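Local coordinates for ABC transporter substrate-binding protein (Staphylococcus aureus subsp. aureus NCTC 8325, PDB 3UN6) that is of unknown function but probably captures a solute for an ABC-type import system at the cell membrane, and binds zinc, at residues Ala90-Leu93 against Ile94-Met98; Gly196-Gly199 against Glu200-Lys204; Thr207-Gly211 against Asp212-Pro216; Phe265-Ser268 against Arg269-Thr273. All blocks are in the same frame, centred on the assembly; numbering follows the deposited sequence.

Contact 1 (Ala90-Leu93 against Ile94-Met98)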
loop_
_atom_site.group_PDB
_atom_site.type_symbol
_atom_site.label_atom_id
_atom_site.label_comp_id
_atom_site.label_asym_id
_atom_site.label_seq_id
_atom_site.Cartn_x
_atom_site.Cartn_y
_atom_site.Cartn_z
ATOM N N ALA A 90 0.148 11.618 1.726
ATOM C CA ALA A 90 -0.169 10.329 2.300
ATOM C C ALA A 90 0.453 9.167 1.550
ATOM O O ALA A 90 0.786 9.295 0.374
ATOM C CB ALA A 90 -1.690 10.146 2.273
ATOM N N SER A 91 0.644 8.049 2.258
ATOM C CA SER A 91 1.005 6.772 1.610
ATOM C C SER A 91 -0.365 6.134 1.385
ATOM O O SER A 91 -1.121 5.959 2.338
ATOM C CB SER A 91 1.877 5.894 2.514
ATOM O OG SER A 91 2.265 4.719 1.831
ATOM N N THR A 92 -0.703 5.809 0.140
ATOM C CA THR A 92 -2.060 5.348 -0.178
ATOM C C THR A 92 -2.136 4.387 -1.353
ATOM O O THR A 92 -1.211 4.287 -2.163
ATOM C CB THR A 92 -2.996 6.596 -0.446
ATOM O OG1 THR A 92 -4.382 6.201 -0.522
ATOM C CG2 THR A 92 -2.608 7.304 -1.727
ATOM N N LEU A 93 -3.243 3.664 -1.429
ATOM C CA LEU A 93 -3.488 2.741 -2.536
ATOM C C LEU A 93 -3.408 3.542 -3.855
ATOM O O LEU A 93 -4.029 4.610 -3.989
ATOM C CB LEU A 93 -4.870 2.115 -2.419
ATOM C CG LEU A 93 -5.153 1.360 -1.118
ATOM C CD1 LEU A 93 -6.606 0.916 -1.142
ATOM C CD2 LEU A 93 -4.180 0.181 -0.930
ATOM N N ILE A 94 -2.645 3.027 -4.820
ATOM C CA ILE A 94 -2.439 3.758 -6.072
ATOM C C ILE A 94 -3.726 3.901 -6.885
ATOM O O ILE A 94 -3.940 4.935 -7.513
ATOM C CB ILE A 94 -1.233 3.167 -6.912
ATOM C CG1 ILE A 94 -0.868 4.113 -8.061
ATOM C CG2 ILE A 94 -1.526 1.738 -7.406
ATOM C CD1 ILE A 94 0.274 3.593 -8.980
ATOM N N GLU A 95 -4.603 2.886 -6.843
ATOM C CA GLU A 95 -5.836 2.916 -7.630
ATOM C C GLU A 95 -6.798 3.915 -7.045
ATOM O O GLU A 95 -7.486 4.597 -7.777
ATOM C CB GLU A 95 -6.523 1.530 -7.728
ATOM C CG GLU A 95 -5.721 0.425 -8.504
ATOM C CD GLU A 95 -4.635 -0.285 -7.678
ATOM O OE1 GLU A 95 -4.435 0.056 -6.483
ATOM O OE2 GLU A 95 -3.988 -1.218 -8.219
ATOM N N LEU A 96 -6.829 3.984 -5.713
ATOM C CA LEU A 96 -7.697 4.902 -4.950
ATOM C C LEU A 96 -7.313 6.344 -5.248
ATOM O O LEU A 96 -8.176 7.207 -5.476
ATOM C CB LEU A 96 -7.566 4.600 -3.451
ATOM C CG LEU A 96 -8.461 5.365 -2.479
ATOM C CD1 LEU A 96 -9.946 5.295 -2.883
ATOM C CD2 LEU A 96 -8.232 4.841 -1.035
ATOM N N ALA A 97 -6.008 6.594 -5.225
ATOM C CA ALA A 97 -5.444 7.903 -5.575
ATOM C C ALA A 97 -5.720 8.251 -7.072
ATOM O O ALA A 97 -6.037 9.378 -7.407
ATOM C CB ALA A 97 -3.942 7.912 -5.271
HETATM N N MSE A 98 -5.608 7.267 -7.962
HETATM C CA MSE A 98 -5.901 7.471 -9.396
HETATM C C MSE A 98 -7.377 7.849 -9.626
HETATM O O MSE A 98 -7.691 8.707 -10.435
HETATM C CB MSE A 98 -5.588 6.194 -10.187
HETATM C CG MSE A 98 -4.106 5.920 -10.381
HETATM SE SE MSE A 98 -3.684 4.062 -10.863
HETATM C CE MSE A 98 -4.638 4.006 -12.553
#
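At the turn where strand 89-93 gives way to helix 94-102, Leu-93 meets Leu-96 and Ala-97, with Leu-93 itself in the N-cap position. Its carbonyl accepts the first i to i+4 bond: Ala-97 N lies 3.1 Å from Leu-93 O, the N-H...O angle is 166°, and the donor is only slightly tilted from the carbonyl plane. Leucine has no side-chain acceptor to offer the first helical N-H groups. The backbones of Ile-94 and Cys-220 are hydrogen-bonded to each other. Beside the carbonyl, Leu-93 CB rests on Leu-96 CB at 3.8 Å. This is a beta-alpha junction of the periplasmic-binding-protein type of fold, the strand running between strands 36-41 and 221-225 of a five-stranded sheet; the axes of 90-93 and 94-98 meet at 97°. Thr-92, beta-branched, suits a strand. With OG1 anti to the backbone N (chi1 -170°), the methyl CG2 is placed against the methyl of Ala-97, CG2 to CB 3.8 Å; the small alanine lets the helix turn come close. The hydroxyl OG1 is buried with no polar partner in the model, and Leu-96 CD2, on a side chain crossing that of Thr-92 at about a right angle, approaches it to 4.1 Å. The side chain of Leu-93 lies about 4 Å from a zinc ion held by His-46, Cys-220 and Cys-221.

Contact 2 (Gly196-Gly199 against Glu200-Lys204)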
loop_
_atom_site.group_PDB
_atom_site.type_symbol
_atom_site.label_atom_id
_atom_site.label_comp_id
_atom_site.label_asym_id
_atom_site.label_seq_id
_atom_site.Cartn_x
_atom_site.Cartn_y
_atom_site.Cartn_z
ATOM N N GLY A 196 -1.844 -10.158 7.167
ATOM C CA GLY A 196 -1.923 -11.571 6.807
ATOM C C GLY A 196 -1.273 -12.370 7.923
ATOM O O GLY A 196 -1.868 -13.311 8.473
ATOM N N ALA A 197 -0.049 -11.976 8.275
ATOM C CA ALA A 197 0.673 -12.631 9.337
ATOM C C ALA A 197 -0.185 -12.599 10.607
ATOM O O ALA A 197 -0.236 -13.578 11.344
ATOM C CB ALA A 197 2.010 -11.953 9.566
ATOM N N LEU A 198 -0.880 -11.483 10.849
ATOM C CA LEU A 198 -1.732 -11.374 12.037
ATOM C C LEU A 198 -2.870 -12.399 11.959
ATOM O O LEU A 198 -3.200 -13.026 12.963
ATOM C CB LEU A 198 -2.288 -9.957 12.204
ATOM C CG LEU A 198 -3.058 -9.697 13.493
ATOM C CD1 LEU A 198 -2.182 -9.922 14.724
ATOM C CD2 LEU A 198 -3.657 -8.274 13.502
ATOM N N GLY A 199 -3.447 -12.583 10.771
ATOM C CA GLY A 199 -4.488 -13.599 10.583
ATOM C C GLY A 199 -4.019 -14.996 10.999
ATOM O O GLY A 199 -4.781 -15.775 11.587
ATOM N N GLU A 200 -2.762 -15.317 10.707
ATOM C CA GLU A 200 -2.219 -16.616 11.085
ATOM C C GLU A 200 -2.088 -16.715 12.587
ATOM O O GLU A 200 -2.464 -17.710 13.163
ATOM C CB GLU A 200 -0.852 -16.861 10.455
ATOM C CG GLU A 200 -0.882 -17.000 8.959
ATOM C CD GLU A 200 0.433 -17.520 8.394
ATOM O OE1 GLU A 200 1.482 -17.365 9.058
ATOM O OE2 GLU A 200 0.424 -18.081 7.275
ATOM N N LYS A 201 -1.533 -15.670 13.206
ATOM C CA LYS A 201 -1.334 -15.612 14.663
ATOM C C LYS A 201 -2.675 -15.537 15.383
ATOM O O LYS A 201 -2.959 -16.344 16.250
ATOM C CB LYS A 201 -0.502 -14.369 15.032
ATOM C CG LYS A 201 0.009 -14.270 16.508
ATOM C CD LYS A 201 0.301 -12.800 16.893
ATOM C CE LYS A 201 1.238 -12.630 18.105
ATOM N NZ LYS A 201 2.707 -12.807 17.751
ATOM N N LEU A 202 -3.489 -14.543 15.038
ATOM C CA LEU A 202 -4.779 -14.370 15.685
ATOM C C LEU A 202 -5.746 -15.380 15.174
ATOM O O LEU A 202 -6.437 -15.172 14.172
ATOM C CB LEU A 202 -5.356 -12.982 15.486
ATOM C CG LEU A 202 -4.775 -11.896 16.364
ATOM C CD1 LEU A 202 -5.564 -10.610 16.122
ATOM C CD2 LEU A 202 -4.832 -12.297 17.820
ATOM N N GLY A 203 -5.782 -16.494 15.877
ATOM C CA GLY A 203 -6.664 -17.546 15.521
ATOM C C GLY A 203 -6.234 -18.279 14.269
ATOM O O GLY A 203 -5.075 -18.694 14.127
ATOM N N LYS A 204 -7.163 -18.354 13.327
ATOM C CA LYS A 204 -7.023 -19.218 12.192
ATOM C C LYS A 204 -7.094 -18.553 10.800
ATOM O O LYS A 204 -8.162 -18.103 10.341
ATOM C CB LYS A 204 -8.107 -20.286 12.374
ATOM C CG LYS A 204 -8.013 -20.935 13.789
ATOM C CD LYS A 204 -9.250 -21.703 14.255
ATOM C CE LYS A 204 -9.050 -22.166 15.711
ATOM N NZ LYS A 204 -10.247 -22.839 16.301
#
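Glu-200 N, in the last turn of helix 195-201, divides its hydrogen between two carbonyls of the preceding turn. The better bond goes to Gly-196 O at 3.1 Å (N-H...O 149°), in the carbonyl plane; Ala-197 O takes a weak i to i+3 share. Ala-197 O is better served by Lys-201 N, at 3.1 Å and 165°. Upstream, Gly-196 N and Ala-197 N both bond to Glu-193 OE1. The final rung joins Leu-202 N to Leu-198 O, almost in line with that C=O bond, though its modelled length is doubtfully short. Here the helix stops: Leu-202 leaves helical angles, and Gly-203, with positive phi, turns its N back to Lys-201 O in a weak bond. The carbonyl of Gly-199 therefore gains no i+4 donor, and faces Leu-202 O at 3.1 Å, acceptor against acceptor. The side chains of Leu-198 and Leu-202 lie side by side and point the same way, CD1 of Leu-198 reaching CG of Leu-202 at 3.6 Å, an apolar pair at the surface. The charged ends are satisfied beyond the helix end: Glu-200 OE2 is hydrogen-bonded to Thr-207 OG1, while Lys-201 NZ forms a salt bridge with Asp-270 and a hydrogen bond with Ser-268 OG. A cation near a helix C-terminus is probably electrostatically favourable, and this ammonium group would be expected to stay protonated beside Asp-270.

Contact 3 (Thr207-Gly211 against Asp212-Pro216)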
loop_
_atom_site.group_PDB
_atom_site.type_symbol
_atom_site.label_atom_id
_atom_site.label_comp_id
_atom_site.label_asym_id
_atom_site.label_seq_id
_atom_site.Cartn_x
_atom_site.Cartn_y
_atom_site.Cartn_z
ATOM N N THR A 207 -1.806 -18.677 4.780
ATOM C CA THR A 207 -1.275 -17.919 3.648
ATOM C C THR A 207 -1.368 -18.768 2.399
ATOM O O THR A 207 -0.699 -19.797 2.290
ATOM C CB THR A 207 0.181 -17.503 3.855
ATOM O OG1 THR A 207 0.287 -16.740 5.063
ATOM C CG2 THR A 207 0.673 -16.648 2.662
ATOM N N LEU A 208 -2.215 -18.360 1.466
ATOM C CA LEU A 208 -2.388 -19.117 0.230
ATOM C C LEU A 208 -1.416 -18.685 -0.850
ATOM O O LEU A 208 -0.920 -19.521 -1.590
ATOM C CB LEU A 208 -3.809 -18.981 -0.290
ATOM C CG LEU A 208 -4.887 -19.575 0.612
ATOM C CD1 LEU A 208 -6.242 -19.250 0.044
ATOM C CD2 LEU A 208 -4.673 -21.066 0.726
ATOM N N LYS A 209 -1.113 -17.390 -0.918
ATOM C CA LYS A 209 -0.269 -16.890 -1.986
ATOM C C LYS A 209 0.323 -15.525 -1.629
ATOM O O LYS A 209 -0.297 -14.743 -0.907
ATOM C CB LYS A 209 -1.182 -16.730 -3.219
ATOM C CG LYS A 209 -0.599 -17.092 -4.533
ATOM C CD LYS A 209 -0.412 -18.572 -4.635
ATOM C CE LYS A 209 0.091 -18.979 -5.996
ATOM N NZ LYS A 209 0.435 -20.439 -6.018
ATOM N N HIS A 210 1.544 -15.263 -2.077
ATOM C CA HIS A 210 2.101 -13.934 -1.965
ATOM C C HIS A 210 1.781 -13.207 -3.280
ATOM O O HIS A 210 1.634 -13.834 -4.320
ATOM C CB HIS A 210 3.602 -13.965 -1.645
ATOM C CG HIS A 210 3.884 -14.203 -0.197
ATOM N ND1 HIS A 210 4.241 -15.433 0.306
ATOM C CD2 HIS A 210 3.791 -13.373 0.870
ATOM C CE1 HIS A 210 4.386 -15.347 1.615
ATOM N NE2 HIS A 210 4.117 -14.108 1.983
ATOM N N GLY A 211 1.635 -11.892 -3.229
ATOM C CA GLY A 211 1.338 -11.119 -4.440
ATOM C C GLY A 211 2.319 -11.438 -5.551
ATOM O O GLY A 211 1.932 -11.565 -6.710
ATOM N N ASP A 212 3.579 -11.608 -5.151
ATOM C CA ASP A 212 4.701 -11.931 -6.024
ATOM C C ASP A 212 4.422 -13.113 -6.946
ATOM O O ASP A 212 4.899 -13.149 -8.079
ATOM C CB ASP A 212 5.931 -12.365 -5.197
ATOM C CG ASP A 212 6.168 -11.522 -3.944
ATOM O OD1 ASP A 212 7.352 -11.376 -3.574
ATOM O OD2 ASP A 212 5.200 -11.021 -3.318
ATOM N N ASP A 213 3.673 -14.084 -6.429
ATOM C CA ASP A 213 3.349 -15.313 -7.138
ATOM C C ASP A 213 2.219 -15.142 -8.122
ATOM O O ASP A 213 1.946 -16.056 -8.902
ATOM C CB ASP A 213 2.844 -16.387 -6.148
ATOM C CG ASP A 213 3.798 -16.658 -5.001
ATOM O OD1 ASP A 213 5.007 -16.657 -5.247
ATOM O OD2 ASP A 213 3.320 -16.902 -3.846
ATOM N N VAL A 214 1.526 -14.010 -8.045
ATOM C CA VAL A 214 0.337 -13.780 -8.841
ATOM C C VAL A 214 0.584 -12.708 -9.883
ATOM O O VAL A 214 0.383 -12.943 -11.060
ATOM C CB VAL A 214 -0.800 -13.375 -7.924
ATOM C CG1 VAL A 214 -2.045 -13.179 -8.695
ATOM C CG2 VAL A 214 -0.990 -14.446 -6.854
ATOM N N ILE A 215 0.955 -11.510 -9.446
ATOM C CA ILE A 215 1.330 -10.450 -10.388
ATOM C C ILE A 215 2.662 -9.914 -9.877
ATOM O O ILE A 215 2.697 -9.091 -8.974
ATOM C CB ILE A 215 0.302 -9.273 -10.496
ATOM C CG1 ILE A 215 -1.105 -9.770 -10.761
ATOM C CG2 ILE A 215 0.697 -8.354 -11.640
ATOM C CD1 ILE A 215 -2.198 -8.640 -10.689
ATOM N N PRO A 216 3.765 -10.386 -10.450
ATOM C CA PRO A 216 5.072 -9.940 -10.004
ATOM C C PRO A 216 5.251 -8.421 -9.972
ATOM O O PRO A 216 4.982 -7.732 -10.958
ATOM C CB PRO A 216 6.011 -10.562 -11.025
ATOM C CG PRO A 216 5.288 -11.795 -11.465
ATOM C CD PRO A 216 3.866 -11.390 -11.519
#
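Gly-211 O is gripped by two successive backbone donors, Val-214 N at 2.8 Å and Ile-215 N at 2.9 Å. They use the oxygen differently: Ile-215 N approaches nearly in line with the C=O bond, whereas Val-214 N stands well above the carbonyl plane. The contact is the tight turn by which strand 206-210, which carries a classic beta bulge where Leu-208 and Lys-209 both face Ile-120, leaves the sheet it shares with strand 112-122. One residue earlier, Asp-213 holds both backbone polar atoms of His-210. His-210 N donates to Asp-213 OD2 at 3.0 Å, meeting the carboxylate from above its plane, and Asp-213 N returns a bond of 2.9 Å to His-210 O. With CG of Asp-213 anti to its carbonyl carbon (chi1 -55°), the carboxylate, one methylene from the backbone, can reach back to His-210 N. The imidazole of His-210 has Asp-213 OD2 at its edge and stacks with Trp-278. Val-214, buried against Leu-152 and Glu-155 of helix 148-159, offers CG2 to the strand. Lys-209 fits this half-open spot because its long chain, bent at chi2, is apolar for most of its length: the methylenes cover the turn while NZ remains 5.1 Å from Asp-213 OD2, too far for a salt bridge. The hydrocarbon makes the closest side-chain packing, Lys-209 CG lying 3.5 Å from Val-214 CG2.

Contact 4 (Phe265-Ser268 against Arg269-Thr273). With PO4 (phosphate ion), chain D.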
loop_
_atom_site.group_PDB
_atom_site.type_symbol
_atom_site.label_atom_id
_atom_site.label_comp_id
_atom_site.label_asym_id
_atom_site.label_seq_id
_atom_site.Cartn_x
_atom_site.Cartn_y
_atom_site.Cartn_z
ATOM N N PHE A 265 4.476 0.185 15.061
ATOM C CA PHE A 265 3.242 -0.578 14.921
ATOM C C PHE A 265 2.839 -1.432 16.124
ATOM O O PHE A 265 3.688 -1.998 16.830
ATOM C CB PHE A 265 3.297 -1.458 13.666
ATOM C CG PHE A 265 3.581 -0.717 12.397
ATOM C CD1 PHE A 265 3.352 0.653 12.280
ATOM C CD2 PHE A 265 3.955 -1.414 11.270
ATOM C CE1 PHE A 265 3.592 1.309 11.093
ATOM C CE2 PHE A 265 4.183 -0.758 10.070
ATOM C CZ PHE A 265 3.998 0.599 9.980
ATOM N N LYS A 266 1.523 -1.530 16.331
ATOM C CA LYS A 266 0.955 -2.375 17.369
ATOM C C LYS A 266 0.948 -3.834 16.902
ATOM O O LYS A 266 -0.119 -4.427 16.680
ATOM C CB LYS A 266 -0.477 -1.936 17.752
ATOM C CG LYS A 266 -0.533 -0.658 18.566
ATOM C CD LYS A 266 -1.948 -0.289 19.003
ATOM C CE LYS A 266 -2.819 0.101 17.806
ATOM N NZ LYS A 266 -4.193 0.571 18.177
ATOM N N GLN A 267 2.144 -4.397 16.759
ATOM C CA GLN A 267 2.330 -5.782 16.369
ATOM C C GLN A 267 3.575 -6.292 17.069
ATOM O O GLN A 267 4.466 -5.514 17.422
ATOM C CB GLN A 267 2.553 -5.907 14.841
ATOM C CG GLN A 267 1.463 -5.252 13.964
ATOM C CD GLN A 267 0.107 -5.918 14.104
ATOM O OE1 GLN A 267 0.003 -7.018 14.644
ATOM N NE2 GLN A 267 -0.943 -5.255 13.600
ATOM N N SER A 268 3.643 -7.596 17.250
ATOM C CA SER A 268 4.820 -8.204 17.855
ATOM C C SER A 268 5.955 -8.319 16.825
ATOM O O SER A 268 5.746 -8.187 15.607
ATOM C CB SER A 268 4.483 -9.584 18.391
ATOM O OG SER A 268 3.862 -10.352 17.394
ATOM N N ARG A 269 7.161 -8.624 17.320
ATOM C CA ARG A 269 8.332 -8.739 16.476
ATOM C C ARG A 269 8.212 -9.941 15.518
ATOM O O ARG A 269 8.650 -9.877 14.365
ATOM C CB ARG A 269 9.590 -8.844 17.345
ATOM C CG ARG A 269 10.861 -8.744 16.549
ATOM C CD ARG A 269 12.132 -8.836 17.400
ATOM N NE ARG A 269 13.266 -8.616 16.506
ATOM C CZ ARG A 269 13.723 -7.425 16.138
ATOM N NH1 ARG A 269 13.189 -6.300 16.622
ATOM N NH2 ARG A 269 14.727 -7.352 15.280
ATOM N N ASP A 270 7.611 -11.032 15.976
ATOM C CA ASP A 270 7.478 -12.185 15.081
ATOM C C ASP A 270 6.567 -11.879 13.897
ATOM O O ASP A 270 6.885 -12.261 12.791
ATOM C CB ASP A 270 7.032 -13.442 15.813
ATOM C CG ASP A 270 5.706 -13.279 16.511
ATOM O OD1 ASP A 270 5.427 -14.092 17.424
ATOM O OD2 ASP A 270 4.945 -12.348 16.167
ATOM N N VAL A 271 5.436 -11.216 14.141
ATOM C CA VAL A 271 4.535 -10.806 13.063
ATOM C C VAL A 271 5.216 -9.824 12.105
ATOM O O VAL A 271 5.013 -9.916 10.905
ATOM C CB VAL A 271 3.227 -10.186 13.616
ATOM C CG1 VAL A 271 2.472 -9.341 12.543
ATOM C CG2 VAL A 271 2.347 -11.293 14.193
ATOM N N LEU A 272 6.044 -8.916 12.631
ATOM C CA LEU A 272 6.677 -7.890 11.797
ATOM C C LEU A 272 7.927 -8.406 11.050
ATOM O O LEU A 272 8.264 -7.880 9.981
ATOM C CB LEU A 272 6.967 -6.623 12.615
ATOM C CG LEU A 272 5.691 -5.897 13.084
ATOM C CD1 LEU A 272 6.045 -4.877 14.142
ATOM C CD2 LEU A 272 4.933 -5.243 11.897
ATOM N N THR A 273 8.582 -9.432 11.600
ATOM C CA THR A 273 9.710 -10.077 10.915
ATOM C C THR A 273 9.162 -10.785 9.677
ATOM O O THR A 273 9.697 -10.642 8.580
ATOM C CB THR A 273 10.432 -11.053 11.833
ATOM O OG1 THR A 273 10.953 -10.314 12.941
ATOM C CG2 THR A 273 11.594 -11.728 11.098
HETATM P P PO4 D . -3.664 4.171 19.444
HETATM O O1 PO4 D . -3.459 2.821 20.091
HETATM O O2 PO4 D . -2.322 4.772 19.113
HETATM O O3 PO4 D . -4.449 4.011 18.169
HETATM O O4 PO4 D . -4.387 5.066 20.423
#
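Ser-268 and Asp-270 both set their polar groups between backbone N and carbonyl carbon, chi1 52° and 59°, and these torsions swing serine OG and the aspartate carboxylate together. Ser-268 OG donates to Asp-270 OD2 at 2.6 Å, from above the carboxylate plane. Ser-268 occupies the N-cap position of helix 269-277, its hydroxyl used by Asp-270 and Lys-201, and its carbonyl opens the ladder by accepting from Leu-272 N at 3.1 Å. Behind it, larger groups close the turn. Leu-272 CG sits 3.6 Å from Gln-267 CB, the two side chains crossing at about a right angle, and Leu-272 CD2 reaches the edge of the Phe-265 ring at CD2, 4.0 Å away. In sequence between Phe-265 and Gln-267, Lys-266 centres an inverse gamma turn, and its NZ bonds to O1 of a phosphate ion, probably from the crystallisation liquor, at 3.0 Å; Lys-71 NZ binds the same ion. Thr-273 OG1 bonds to Arg-269 O at 2.7 Å, on the opposite face of that carbonyl from Thr-273 N. An acidic residue in the first turn of a helix faces the positive end of the dipole, which together with the hydroxyl and the nearby Lys-201 would probably keep Asp-270 ionised.

In the fold
Contact 1 is fully buried near the chain's centre and beside the zinc site, and its side-chain packing is almost wholly apolar; contacts 2, 3 and 4 lie further out, partly buried, and rely more on charged and hydroxyl groups. Contacts 2 and 4 are the closest pair, centres 12 Å apart: the end of helix 195-201 meets the start of helix 269-277, so a C-terminal and an N-terminal helix end share their polar residues, with Lys-201 CD also packing on Val-271 CG2. Contact 3 adjoins contact 2 along the chain. Contacts 1 and 4 both begin helices, one with leucine, the other with serine at the N-cap, while contact 3 ends a strand in a turn.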